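Local structure of twitching motility protein PilT (Aquifex aeolicus, 2EYU) at residues D89-A94 / V113-R118. The protein probably acts as an ATP-driven motor of type IV pilus retraction, the process behind twitching motility, and is represented here by its C-terminal domain. The protein carries 1 engineered substitution. Numbering follows the deposited sequence.
Sequences DALRAA and VETALR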
loop_
_atom_site.group_PDB
_atom_site.type_symbol
_atom_site.label_atom_id
_atom_site.label_comp_id
_atom_site.label_asym_id
_atom_site.label_seq_id
_atom_site.Cartn_x
_atom_site.Cartn_y
_atom_site.Cartn_z
ATOM N N ASP A 89 11.230 9.910 -15.241
ATOM C CA ASP A 89 12.509 9.648 -15.883
ATOM C C ASP A 89 13.145 8.351 -15.383
ATOM O O ASP A 89 13.258 7.393 -16.140
ATOM C CB ASP A 89 13.490 10.798 -15.634
ATOM C CG ASP A 89 14.447 10.955 -16.807
ATOM O OD1 ASP A 89 15.675 10.876 -16.588
ATOM O OD2 ASP A 89 13.962 11.150 -17.933
ATOM N N ALA A 90 13.513 8.370 -14.114
ATOM C CA ALA A 90 14.099 7.255 -13.397
ATOM C C ALA A 90 13.240 6.007 -13.457
ATOM O O ALA A 90 13.681 4.855 -13.431
ATOM C CB ALA A 90 14.279 7.630 -11.929
ATOM N N LEU A 91 11.918 6.217 -13.513
ATOM C CA LEU A 91 11.135 4.965 -13.488
ATOM C C LEU A 91 11.331 4.237 -14.808
ATOM O O LEU A 91 11.647 3.046 -14.868
ATOM C CB LEU A 91 9.693 5.301 -13.187
ATOM C CG LEU A 91 8.947 4.454 -12.162
ATOM C CD1 LEU A 91 7.472 4.839 -12.174
ATOM C CD2 LEU A 91 9.128 2.972 -12.440
ATOM N N ARG A 92 11.160 4.968 -15.912
ATOM C CA ARG A 92 11.304 4.309 -17.211
ATOM C C ARG A 92 12.705 3.750 -17.428
ATOM O O ARG A 92 12.887 2.822 -18.221
ATOM C CB ARG A 92 10.909 5.264 -18.343
ATOM C CG ARG A 92 9.767 4.707 -19.192
ATOM C CD ARG A 92 9.239 5.765 -20.158
ATOM N NE ARG A 92 10.161 5.961 -21.274
ATOM C CZ ARG A 92 9.882 6.541 -22.432
ATOM N NH1 ARG A 92 8.671 7.022 -22.685
ATOM N NH2 ARG A 92 10.814 6.656 -23.379
ATOM N N ALA A 93 13.699 4.278 -16.735
ATOM C CA ALA A 93 15.072 3.781 -16.776
ATOM C C ALA A 93 15.226 2.487 -16.004
ATOM O O ALA A 93 15.798 1.491 -16.449
ATOM C CB ALA A 93 16.004 4.865 -16.240
ATOM N N ALA A 94 14.694 2.397 -14.779
ATOM C CA ALA A 94 14.662 1.086 -14.127
ATOM C C ALA A 94 13.913 0.049 -14.951
ATOM O O ALA A 94 14.209 -1.149 -14.981
ATOM C CB ALA A 94 13.983 1.212 -12.768
ATOM N N VAL A 113 2.537 7.526 -12.588
ATOM C CA VAL A 113 1.460 6.567 -12.405
ATOM C C VAL A 113 1.272 5.660 -13.619
ATOM O O VAL A 113 1.098 4.444 -13.512
ATOM C CB VAL A 113 0.136 7.314 -12.171
ATOM C CG1 VAL A 113 -0.977 6.282 -12.067
ATOM C CG2 VAL A 113 0.174 8.163 -10.918
ATOM N N GLU A 114 1.273 6.269 -14.805
ATOM C CA GLU A 114 1.116 5.487 -16.034
ATOM C C GLU A 114 2.307 4.561 -16.196
ATOM O O GLU A 114 2.230 3.391 -16.583
ATOM C CB GLU A 114 0.966 6.377 -17.268
ATOM C CG GLU A 114 -0.027 5.864 -18.289
ATOM C CD GLU A 114 0.193 4.431 -18.722
ATOM O OE1 GLU A 114 -0.233 3.495 -18.009
ATOM O OE2 GLU A 114 0.788 4.225 -19.802
ATOM N N THR A 115 3.501 5.055 -15.867
ATOM C CA THR A 115 4.609 4.107 -16.029
ATOM C C THR A 115 4.498 3.003 -14.987
ATOM O O THR A 115 4.784 1.844 -15.290
ATOM C CB THR A 115 5.989 4.776 -15.945
ATOM O OG1 THR A 115 6.063 5.875 -16.861
ATOM C CG2 THR A 115 7.062 3.787 -16.372
ATOM N N ALA A 116 4.086 3.338 -13.762
ATOM C CA ALA A 116 3.961 2.308 -12.753
ATOM C C ALA A 116 3.024 1.176 -13.196
ATOM O O ALA A 116 3.329 0.020 -12.923
ATOM C CB ALA A 116 3.392 2.845 -11.450
ATOM N N LEU A 117 1.905 1.549 -13.791
ATOM C CA LEU A 117 0.898 0.597 -14.266
ATOM C C LEU A 117 1.473 -0.305 -15.339
ATOM O O LEU A 117 1.182 -1.494 -15.427
ATOM C CB LEU A 117 -0.319 1.304 -14.853
ATOM C CG LEU A 117 -1.416 1.821 -13.937
ATOM C CD1 LEU A 117 -1.614 3.326 -14.090
ATOM C CD2 LEU A 117 -2.734 1.120 -14.237
ATOM N N ARG A 118 2.317 0.264 -16.210
ATOM C CA ARG A 118 2.791 -0.639 -17.274
ATOM C C ARG A 118 3.813 -1.605 -16.676
ATOM O O ARG A 118 3.791 -2.803 -16.995
ATOM C CB ARG A 118 3.349 0.117 -18.474
ATOM C CG ARG A 118 2.265 0.786 -19.316
ATOM C CD ARG A 118 1.920 -0.016 -20.564
ATOM N NE ARG A 118 0.524 -0.453 -20.564
ATOM C CZ ARG A 118 -0.493 0.351 -20.857
ATOM N NH1 ARG A 118 -1.739 -0.100 -20.839
ATOM N NH2 ARG A 118 -0.244 1.626 -21.166
#
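Thr115 presents its side chain to Leu91 and Arg92, and the contact can be traced along it. At the branch point, Thr115 CB lies 4.1 Å from Leu91 CD1. The methyl CG2 stands anti to the backbone N (chi1 -53°, measured to OG1), which aims it at the neighbouring helix. There Thr115 CG2 meets Arg92 CG at 4.0 Å. The Arg92 chain passes roughly perpendicular to the Thr115 side chain. OG1 sits beside the backbone N and turns back into its own helix, hydrogen-bonding to the carbonyl O of Glu111, which gives the hydroxyl a partner within its own helix; what crosses to the other helix is van der Waals contact. The helices concerned, 87-97 and 110-121, are neighbours against the central sheet of a P-loop NTPase fold; the second makes the beta-alpha-beta crossover between parallel strands 101-104 and 125-130. Their short segments run nearly parallel, at 16°, with axes 9.7 Å apart. The side chains of Leu91 and Thr115 lie alongside one another and point in opposite directions, and Leu91 CD1 reaches the next residue, 4.0 Å from Ala116 N and 4.6 Å from Ala116 CB. Leu91 also packs on Ile60, Ile102 and Val104 of the sheet, whereas Arg92 lies on the exposed border.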